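Local coordinates for aromatic-amino-acid:2-oxoglutarate transaminase (Candida albicans, PDB 6HND), which probably transfers amino groups between aromatic amino acids, or 2-aminoadipate, and 2-oxo acids, using pyridoxal 5'-phosphate as cofactor, at residues G165-L170 / F189-F194; A174-D179 / R332-E337; I184-E187 / P193-R196. All blocks are in the same frame, centred on the assembly; numbering follows the deposited sequence.

All three contacts belong to the large seven-stranded mixed sheet and the helices packed against it. Along the chain, helix 166-177 is followed by strand 183-187 and helix 193-200, with strand 333-338 much later, so the segments of contacts 1 and 2 alternate. These two share helix 166-177, their centres about 12 Å apart, and L170 and A166 touch V336. Contacts 1 and 3 share P193 and F194, their centres about 8 Å apart. Of the three, contact 2 spans the most chain, and contact 3 falls within that span, L178 packing on I184. The residues that hold the cofactor in contact 1 therefore sit directly on the apolar sheet-helix core of contacts 2 and 3.

Contact 1: residues G165-L170 / F189-F194; sequences GASDGL and FTFSPF. With PLP (pyridoxal-5'-phosphate), chain E.
S167 and F191 meet beside the pyridoxal 5'-phosphate, where the hydroxyl OG of S167 lies in the plane of the phenyl ring, 3.5 Å from F191 CE2 at its edge. The apolar part of the contact is carried by L170. One methyl, L170 CD1, comes obliquely to the F191 ring at 3.9 Å from CD2, while L170 CB lies at the edge of the F194 ring, 4.0 Å from its CD1. No hydrogen bond passes from one segment to the other; the phosphate of the cofactor takes three from the start of helix 166-177. There, with G165 as N-cap, A166 N donates to PLP O2P with an almost straight bond (176°), and S167 N reaches PLP O1P at 2.9 Å. The hydroxyl of S167 adds a second bond to the same oxygen, PLP O1P, at 3.0 Å. At the other end of the cofactor F191 lays one face over the pyridine ring, offset toward the rim, its CE2 3.4 Å from PLP C6, and P193 CD sits over the centre of the opposite face of the F191 ring. F191 CG stands anti to the backbone N (chi1 -177°), which carries the ring across to the cofactor. A phosphate held at a helix N-terminus and a pyridine ring under an aromatic side chain are characteristic of the cofactor site of fold-type I aminotransferases.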
loop_
_atom_site.group_PDB
_atom_site.type_symbol
_atom_site.label_atom_id
_atom_site.label_comp_id
_atom_site.label_asym_id
_atom_site.label_seq_id
_atom_site.Cartn_x
_atom_site.Cartn_y
_atom_site.Cartn_z
ATOM N N GLY B 165 2.653 -4.889 5.451
ATOM C CA GLY B 165 2.588 -6.303 5.867
ATOM C C GLY B 165 3.793 -7.097 5.417
ATOM O O GLY B 165 4.730 -6.519 4.861
ATOM N N ALA B 166 3.762 -8.402 5.616
ATOM C CA ALA B 166 4.889 -9.293 5.297
ATOM C C ALA B 166 5.136 -9.334 3.781
ATOM O O ALA B 166 6.303 -9.183 3.364
ATOM C CB ALA B 166 4.625 -10.658 5.863
ATOM N N SER B 167 4.085 -9.532 2.993
ATOM C CA SER B 167 4.134 -9.624 1.515
ATOM C C SER B 167 4.678 -8.316 0.919
ATOM O O SER B 167 5.515 -8.363 -0.006
ATOM C CB SER B 167 2.774 -9.994 0.980
ATOM O OG SER B 167 2.358 -11.248 1.514
ATOM N N ASP B 168 4.272 -7.174 1.468
ATOM C CA ASP B 168 4.875 -5.869 1.132
ATOM C C ASP B 168 6.392 -5.837 1.461
ATOM O O ASP B 168 7.198 -5.356 0.592
ATOM C CB ASP B 168 4.151 -4.738 1.864
ATOM C CG ASP B 168 4.600 -3.406 1.305
ATOM O OD1 ASP B 168 4.628 -3.306 0.062
ATOM O OD2 ASP B 168 4.955 -2.503 2.107
ATOM N N GLY B 169 6.784 -6.260 2.670
ATOM C CA GLY B 169 8.204 -6.391 3.071
ATOM C C GLY B 169 9.003 -7.294 2.129
ATOM O O GLY B 169 10.110 -6.915 1.734
ATOM N N LEU B 170 8.442 -8.448 1.762
ATOM C CA LEU B 170 9.070 -9.446 0.854
ATOM C C LEU B 170 9.250 -8.887 -0.566
ATOM O O LEU B 170 10.257 -9.209 -1.222
ATOM C CB LEU B 170 8.196 -10.700 0.817
ATOM C CG LEU B 170 8.122 -11.501 2.116
ATOM C CD1 LEU B 170 7.120 -12.629 1.960
ATOM C CD2 LEU B 170 9.496 -12.021 2.511
ATOM N N PHE B 189 9.404 -26.009 -0.459
ATOM C CA PHE B 189 8.016 -25.659 -0.047
ATOM C C PHE B 189 8.104 -24.312 0.652
ATOM O O PHE B 189 8.972 -24.169 1.571
ATOM C CB PHE B 189 7.364 -26.718 0.846
ATOM C CG PHE B 189 7.375 -28.083 0.211
ATOM C CD1 PHE B 189 6.388 -28.456 -0.684
ATOM C CD2 PHE B 189 8.399 -28.977 0.483
ATOM C CE1 PHE B 189 6.421 -29.690 -1.303
ATOM C CE2 PHE B 189 8.436 -30.207 -0.153
ATOM C CZ PHE B 189 7.456 -30.553 -1.052
ATOM N N THR B 190 7.282 -23.363 0.211
ATOM C CA THR B 190 7.430 -21.953 0.619
ATOM C C THR B 190 6.068 -21.245 0.652
ATOM O O THR B 190 5.009 -21.866 0.333
ATOM C CB THR B 190 8.444 -21.261 -0.303
ATOM O OG1 THR B 190 8.874 -20.028 0.282
ATOM C CG2 THR B 190 7.887 -20.969 -1.676
ATOM N N PHE B 191 6.112 -19.989 1.084
ATOM C CA PHE B 191 5.055 -18.974 0.908
ATOM C C PHE B 191 5.047 -18.577 -0.571
ATOM O O PHE B 191 5.793 -17.675 -0.979
ATOM C CB PHE B 191 5.295 -17.839 1.904
ATOM C CG PHE B 191 4.235 -16.776 1.883
ATOM C CD1 PHE B 191 2.941 -17.082 2.253
ATOM C CD2 PHE B 191 4.528 -15.486 1.475
ATOM C CE1 PHE B 191 1.960 -16.108 2.214
ATOM C CE2 PHE B 191 3.542 -14.514 1.440
ATOM C CZ PHE B 191 2.259 -14.829 1.817
ATOM N N SER B 192 4.227 -19.293 -1.339
ATOM C CA SER B 192 3.964 -19.148 -2.804
ATOM C C SER B 192 3.957 -17.694 -3.280
ATOM O O SER B 192 4.547 -17.396 -4.308
ATOM C CB SER B 192 2.663 -19.828 -3.187
ATOM O OG SER B 192 2.831 -21.233 -3.152
ATOM N N PRO B 193 3.262 -16.742 -2.629
ATOM C CA PRO B 193 3.208 -15.400 -3.175
ATOM C C PRO B 193 4.615 -14.792 -3.343
ATOM O O PRO B 193 4.799 -14.008 -4.277
ATOM C CB PRO B 193 2.280 -14.674 -2.190
ATOM C CG PRO B 193 1.413 -15.780 -1.627
ATOM C CD PRO B 193 2.412 -16.893 -1.440
ATOM N N PHE B 194 5.593 -15.209 -2.533
ATOM C CA PHE B 194 6.994 -14.737 -2.676
ATOM C C PHE B 194 7.493 -14.854 -4.134
ATOM O O PHE B 194 8.221 -13.955 -4.647
ATOM C CB PHE B 194 7.939 -15.501 -1.761
ATOM C CG PHE B 194 9.333 -14.985 -1.889
ATOM C CD1 PHE B 194 9.686 -13.819 -1.257
ATOM C CD2 PHE B 194 10.234 -15.588 -2.743
ATOM C CE1 PHE B 194 10.938 -13.265 -1.447
ATOM C CE2 PHE B 194 11.496 -15.035 -2.924
ATOM C CZ PHE B 194 11.845 -13.875 -2.274
HETATM N N1 PLP E . 5.038 -15.017 4.908
HETATM C C2 PLP E . 4.600 -16.079 5.572
HETATM C C2A PLP E . 5.576 -17.180 5.809
HETATM C C3 PLP E . 3.266 -16.133 6.062
HETATM O O3 PLP E . 2.849 -17.240 6.748
HETATM C C4 PLP E . 2.387 -15.045 5.818
HETATM C C4A PLP E . 1.029 -15.059 6.411
HETATM C C5 PLP E . 2.898 -13.929 5.120
HETATM C C6 PLP E . 4.200 -13.982 4.683
HETATM C C5A PLP E . 2.050 -12.753 4.712
HETATM O O4P PLP E . 1.724 -11.820 5.776
HETATM P P PLP E . 0.915 -10.458 5.429
HETATM O O1P PLP E . 1.402 -9.985 4.066
HETATM O O2P PLP E . 1.290 -9.584 6.624
HETATM O O3P PLP E . -0.535 -10.818 5.403
#

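Contact 2: residues A174-D179 / R332-E337; sequences ADVFLD and RVLRVE
V176 and F177, at the C-terminal end of helix 166-177, pack on L334 of strand 333-338, a helix-on-sheet contact in the large cofactor-binding domain of the aminotransferase fold. In the first shell, V176 CG1 and L334 CD1 approach tip to tip at 4.0 Å. The F177 ring presents its edge to the strand: L334 CB lies in the ring plane, 3.7 Å from F177 CE2, and L334 CD1 touches the same ring carbon. V176 CG1 also sits over the centre of one face of the F177 ring, so the phenyl group is bounded on a face by its own neighbour and at an edge by the strand. L334 reaches these two because its CG is anti to the backbone N (chi1 -174°). No hydrogen bond crosses between the two segments, and the contact rests mainly on apolar side chains, with the carbonyl O of R332 coming near the F177 ring.

The next shell of side chains is largely apolar. V358 of helix 356-369 touches both V176 and L334, and A276 and I278 of the neighbouring strand touch F177. Backbone hydrogen bonds fix the strand itself, from L334 to I277 and E279, and from R335 to V353 on its other side. The helix end is tied by L178 N to A174 O, at 2.9 Å, and the carbonyl of F177 accepts from K242 NZ.

Further out, on the strand, the buried R335 grips one oxygen of E337 side-on; R335 NH2 also forms a salt bridge with D281, and R335 NH1 one with E279. That E337 oxygen also pairs with Y285 OH. R335 NE meets E337 OE2 at 2.8 Å, 31° out of the carboxylate plane, whereas R335 NH2 comes to E337 OE2 from above that plane, on the same face, at 3.1 Å.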
loop_
_atom_site.group_PDB
_atom_site.type_symbol
_atom_site.label_atom_id
_atom_site.label_comp_id
_atom_site.label_asym_id
_atom_site.label_seq_id
_atom_site.Cartn_x
_atom_site.Cartn_y
_atom_site.Cartn_z
ATOM N N ALA B 174 12.841 -8.437 -2.271
ATOM C CA ALA B 174 13.113 -8.977 -3.621
ATOM C C ALA B 174 13.607 -7.829 -4.509
ATOM O O ALA B 174 14.655 -7.978 -5.148
ATOM C CB ALA B 174 11.885 -9.624 -4.193
ATOM N N ASP B 175 12.946 -6.673 -4.460
ATOM C CA ASP B 175 13.337 -5.507 -5.301
ATOM C C ASP B 175 14.752 -5.037 -4.936
ATOM O O ASP B 175 15.540 -4.811 -5.858
ATOM C CB ASP B 175 12.362 -4.348 -5.165
ATOM C CG ASP B 175 12.816 -3.135 -5.947
ATOM O OD1 ASP B 175 12.697 -3.181 -7.201
ATOM O OD2 ASP B 175 13.332 -2.200 -5.300
ATOM N N VAL B 176 15.067 -4.890 -3.649
ATOM C CA VAL B 176 16.316 -4.230 -3.191
ATOM C C VAL B 176 17.506 -5.161 -3.421
ATOM O O VAL B 176 18.628 -4.618 -3.511
ATOM C CB VAL B 176 16.236 -3.753 -1.727
ATOM C CG1 VAL B 176 16.568 -4.850 -0.714
ATOM C CG2 VAL B 176 17.157 -2.565 -1.494
ATOM N N PHE B 177 17.317 -6.491 -3.480
ATOM C CA PHE B 177 18.453 -7.447 -3.640
ATOM C C PHE B 177 18.531 -8.075 -5.046
ATOM O O PHE B 177 19.634 -8.488 -5.400
ATOM C CB PHE B 177 18.465 -8.529 -2.552
ATOM C CG PHE B 177 18.816 -8.037 -1.174
ATOM C CD1 PHE B 177 19.975 -7.331 -0.945
ATOM C CD2 PHE B 177 18.016 -8.343 -0.087
ATOM C CE1 PHE B 177 20.276 -6.866 0.321
ATOM C CE2 PHE B 177 18.339 -7.910 1.191
ATOM C CZ PHE B 177 19.462 -7.159 1.393
ATOM N N LEU B 178 17.453 -8.179 -5.825
ATOM C CA LEU B 178 17.484 -8.987 -7.070
ATOM C C LEU B 178 17.369 -8.109 -8.325
ATOM O O LEU B 178 16.338 -7.483 -8.543
ATOM C CB LEU B 178 16.348 -10.006 -7.023
ATOM C CG LEU B 178 16.370 -10.971 -5.849
ATOM C CD1 LEU B 178 15.128 -11.845 -5.869
ATOM C CD2 LEU B 178 17.629 -11.809 -5.844
ATOM N N ASP B 179 18.378 -8.118 -9.172
ATOM C CA ASP B 179 18.298 -7.552 -10.542
ATOM C C ASP B 179 17.720 -8.614 -11.460
ATOM O O ASP B 179 17.695 -9.807 -11.063
ATOM C CB ASP B 179 19.673 -7.103 -11.046
ATOM C CG ASP B 179 20.019 -5.717 -10.547
ATOM O OD1 ASP B 179 19.139 -4.823 -10.682
ATOM O OD2 ASP B 179 21.135 -5.545 -10.015
ATOM N N ARG B 332 23.801 -7.855 5.696
ATOM C CA ARG B 332 23.523 -8.804 4.583
ATOM C C ARG B 332 22.153 -9.460 4.820
ATOM O O ARG B 332 21.624 -10.109 3.887
ATOM C CB ARG B 332 24.738 -9.726 4.512
ATOM C CG ARG B 332 24.516 -11.156 4.064
ATOM C CD ARG B 332 25.728 -11.987 4.454
ATOM N NE ARG B 332 27.000 -11.411 4.026
ATOM C CZ ARG B 332 27.456 -11.402 2.777
ATOM N NH1 ARG B 332 26.738 -11.908 1.791
ATOM N NH2 ARG B 332 28.643 -10.891 2.503
ATOM N N VAL B 333 21.594 -9.284 6.020
ATOM C CA VAL B 333 20.238 -9.753 6.425
ATOM C C VAL B 333 19.226 -8.612 6.325
ATOM O O VAL B 333 19.481 -7.490 6.871
ATOM C CB VAL B 333 20.250 -10.305 7.859
ATOM C CG1 VAL B 333 18.860 -10.651 8.366
ATOM C CG2 VAL B 333 21.171 -11.509 7.947
ATOM N N LEU B 334 18.071 -8.924 5.746
ATOM C CA LEU B 334 16.867 -8.069 5.826
ATOM C C LEU B 334 15.787 -8.883 6.538
ATOM O O LEU B 334 15.396 -9.940 6.002
ATOM C CB LEU B 334 16.447 -7.687 4.400
ATOM C CG LEU B 334 15.308 -6.682 4.294
ATOM C CD1 LEU B 334 15.358 -5.984 2.950
ATOM C CD2 LEU B 334 13.959 -7.374 4.501
ATOM N N ARG B 335 15.321 -8.421 7.692
ATOM C CA ARG B 335 14.249 -9.135 8.449
ATOM C C ARG B 335 12.876 -8.550 8.087
ATOM O O ARG B 335 12.697 -7.307 8.191
ATOM C CB ARG B 335 14.456 -9.056 9.961
ATOM C CG ARG B 335 13.308 -9.678 10.738
ATOM C CD ARG B 335 13.474 -9.520 12.235
ATOM N NE ARG B 335 12.404 -10.110 13.035
ATOM C CZ ARG B 335 12.283 -11.396 13.327
ATOM N NH1 ARG B 335 13.140 -12.277 12.845
ATOM N NH2 ARG B 335 11.270 -11.796 14.084
ATOM N N VAL B 336 11.942 -9.408 7.684
ATOM C CA VAL B 336 10.531 -9.000 7.433
ATOM C C VAL B 336 9.644 -9.336 8.638
ATOM O O VAL B 336 9.560 -10.526 9.022
ATOM C CB VAL B 336 10.020 -9.679 6.152
ATOM C CG1 VAL B 336 8.559 -9.321 5.869
ATOM C CG2 VAL B 336 10.921 -9.301 4.993
ATOM N N GLU B 337 8.966 -8.331 9.175
ATOM C CA GLU B 337 7.949 -8.488 10.242
ATOM C C GLU B 337 6.576 -8.049 9.721
ATOM O O GLU B 337 6.543 -7.312 8.708
ATOM C CB GLU B 337 8.318 -7.646 11.462
ATOM C CG GLU B 337 9.508 -8.177 12.231
ATOM C CD GLU B 337 9.250 -8.642 13.657
ATOM O OE1 GLU B 337 8.071 -8.747 14.092
ATOM O OE2 GLU B 337 10.225 -8.925 14.314
#

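Contact 3: residues I184-E187 / P193-R196; sequences ILVE and PFLR
I184 and V186 of strand 183-187 meet the first turn of helix 193-200 in a beta-alpha-beta unit that continues into strand 204-208, parallel to 183-187 in the large sheet. The tight part is the end of the F194 ring. I184 comes from the opposite direction, and its terminal methyl CD1 lies at the ring's edge near its plane, 3.6 Å from F194 CZ. V186 crosses obliquely, its CG2 reaching F194 CE2 at 4.0 Å, so the two strand residues share one end of the ring. The extended ethyl arm of I184, with CG1 anti to the backbone N (chi1 -177°), places the methyl there. Y245 of strand 243-246 stacks on the F194 ring and touches I184 and V186 as well, so the ring lies against side chains of two neighbouring strands.

Toward the other side the packing slackens. The side chain of L195 starts off to one side of strand 183-187, but its end comes nearer and also rests on A205 of strand 204-208. P193 and R196, both partly exposed, reach the second subunit: P193 packs on R371 of that subunit, and the poorly ordered R196 hydrogen-bonds through NH2 to its T16 O. Across to the strand, the looser side makes a single long apolar touch, V186 CG1 to L195 CD2 at 4.4 Å.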
loop_
_atom_site.group_PDB
_atom_site.type_symbol
_atom_site.label_atom_id
_atom_site.label_comp_id
_atom_site.label_asym_id
_atom_site.label_seq_id
_atom_site.Cartn_x
_atom_site.Cartn_y
_atom_site.Cartn_z
ATOM N N ILE B 184 17.485 -16.406 -6.896
ATOM C CA ILE B 184 17.226 -16.467 -5.436
ATOM C C ILE B 184 16.960 -17.920 -5.074
ATOM O O ILE B 184 16.219 -18.622 -5.813
ATOM C CB ILE B 184 16.105 -15.528 -4.955
ATOM C CG1 ILE B 184 15.987 -15.617 -3.430
ATOM C CG2 ILE B 184 14.802 -15.811 -5.668
ATOM C CD1 ILE B 184 15.359 -14.437 -2.762
ATOM N N LEU B 185 17.614 -18.334 -4.006
ATOM C CA LEU B 185 17.454 -19.654 -3.357
ATOM C C LEU B 185 16.182 -19.595 -2.517
ATOM O O LEU B 185 16.112 -18.711 -1.623
ATOM C CB LEU B 185 18.668 -19.885 -2.458
ATOM C CG LEU B 185 19.983 -19.960 -3.195
ATOM C CD1 LEU B 185 21.141 -19.799 -2.229
ATOM C CD2 LEU B 185 20.055 -21.279 -3.957
ATOM N N VAL B 186 15.239 -20.493 -2.779
ATOM C CA VAL B 186 13.951 -20.532 -2.044
ATOM C C VAL B 186 13.745 -21.949 -1.504
ATOM O O VAL B 186 13.978 -22.924 -2.260
ATOM C CB VAL B 186 12.810 -20.065 -2.959
ATOM C CG1 VAL B 186 11.468 -20.151 -2.272
ATOM C CG2 VAL B 186 13.040 -18.647 -3.467
ATOM N N GLU B 187 13.320 -22.054 -0.245
ATOM C CA GLU B 187 12.842 -23.336 0.355
ATOM C C GLU B 187 11.844 -23.991 -0.608
ATOM O O GLU B 187 10.924 -23.311 -1.033
ATOM C CB GLU B 187 12.283 -23.089 1.758
ATOM C CG GLU B 187 13.356 -22.639 2.736
ATOM C CD GLU B 187 12.901 -21.926 3.989
ATOM O OE1 GLU B 187 11.832 -21.283 3.937
ATOM O OE2 GLU B 187 13.669 -21.924 4.984
ATOM N N PRO B 193 3.262 -16.742 -2.629
ATOM C CA PRO B 193 3.208 -15.400 -3.175
ATOM C C PRO B 193 4.615 -14.792 -3.343
ATOM O O PRO B 193 4.799 -14.008 -4.277
ATOM C CB PRO B 193 2.280 -14.674 -2.190
ATOM C CG PRO B 193 1.413 -15.780 -1.627
ATOM C CD PRO B 193 2.412 -16.893 -1.440
ATOM N N PHE B 194 5.593 -15.209 -2.533
ATOM C CA PHE B 194 6.994 -14.737 -2.676
ATOM C C PHE B 194 7.493 -14.854 -4.134
ATOM O O PHE B 194 8.221 -13.955 -4.647
ATOM C CB PHE B 194 7.939 -15.501 -1.761
ATOM C CG PHE B 194 9.333 -14.985 -1.889
ATOM C CD1 PHE B 194 9.686 -13.819 -1.257
ATOM C CD2 PHE B 194 10.234 -15.588 -2.743
ATOM C CE1 PHE B 194 10.938 -13.265 -1.447
ATOM C CE2 PHE B 194 11.496 -15.035 -2.924
ATOM C CZ PHE B 194 11.845 -13.875 -2.274
ATOM N N LEU B 195 7.161 -15.946 -4.807
ATOM C CA LEU B 195 7.626 -16.171 -6.193
ATOM C C LEU B 195 7.085 -15.080 -7.127
ATOM O O LEU B 195 7.734 -14.812 -8.159
ATOM C CB LEU B 195 7.208 -17.570 -6.635
ATOM C CG LEU B 195 7.774 -18.691 -5.765
ATOM C CD1 LEU B 195 7.135 -20.020 -6.139
ATOM C CD2 LEU B 195 9.296 -18.744 -5.851
ATOM N N ARG B 196 5.957 -14.449 -6.808
ATOM C CA ARG B 196 5.449 -13.336 -7.644
ATOM C C ARG B 196 6.428 -12.153 -7.540
ATOM O O ARG B 196 6.712 -11.494 -8.571
ATOM C CB ARG B 196 4.046 -12.955 -7.189
ATOM C CG ARG B 196 3.000 -14.028 -7.454
ATOM C CD ARG B 196 1.654 -13.495 -6.992
ATOM N NE ARG B 196 0.490 -14.128 -7.609
ATOM C CZ ARG B 196 -0.122 -13.725 -8.731
ATOM N NH1 ARG B 196 0.305 -12.672 -9.419
ATOM N NH2 ARG B 196 -1.184 -14.394 -9.158
#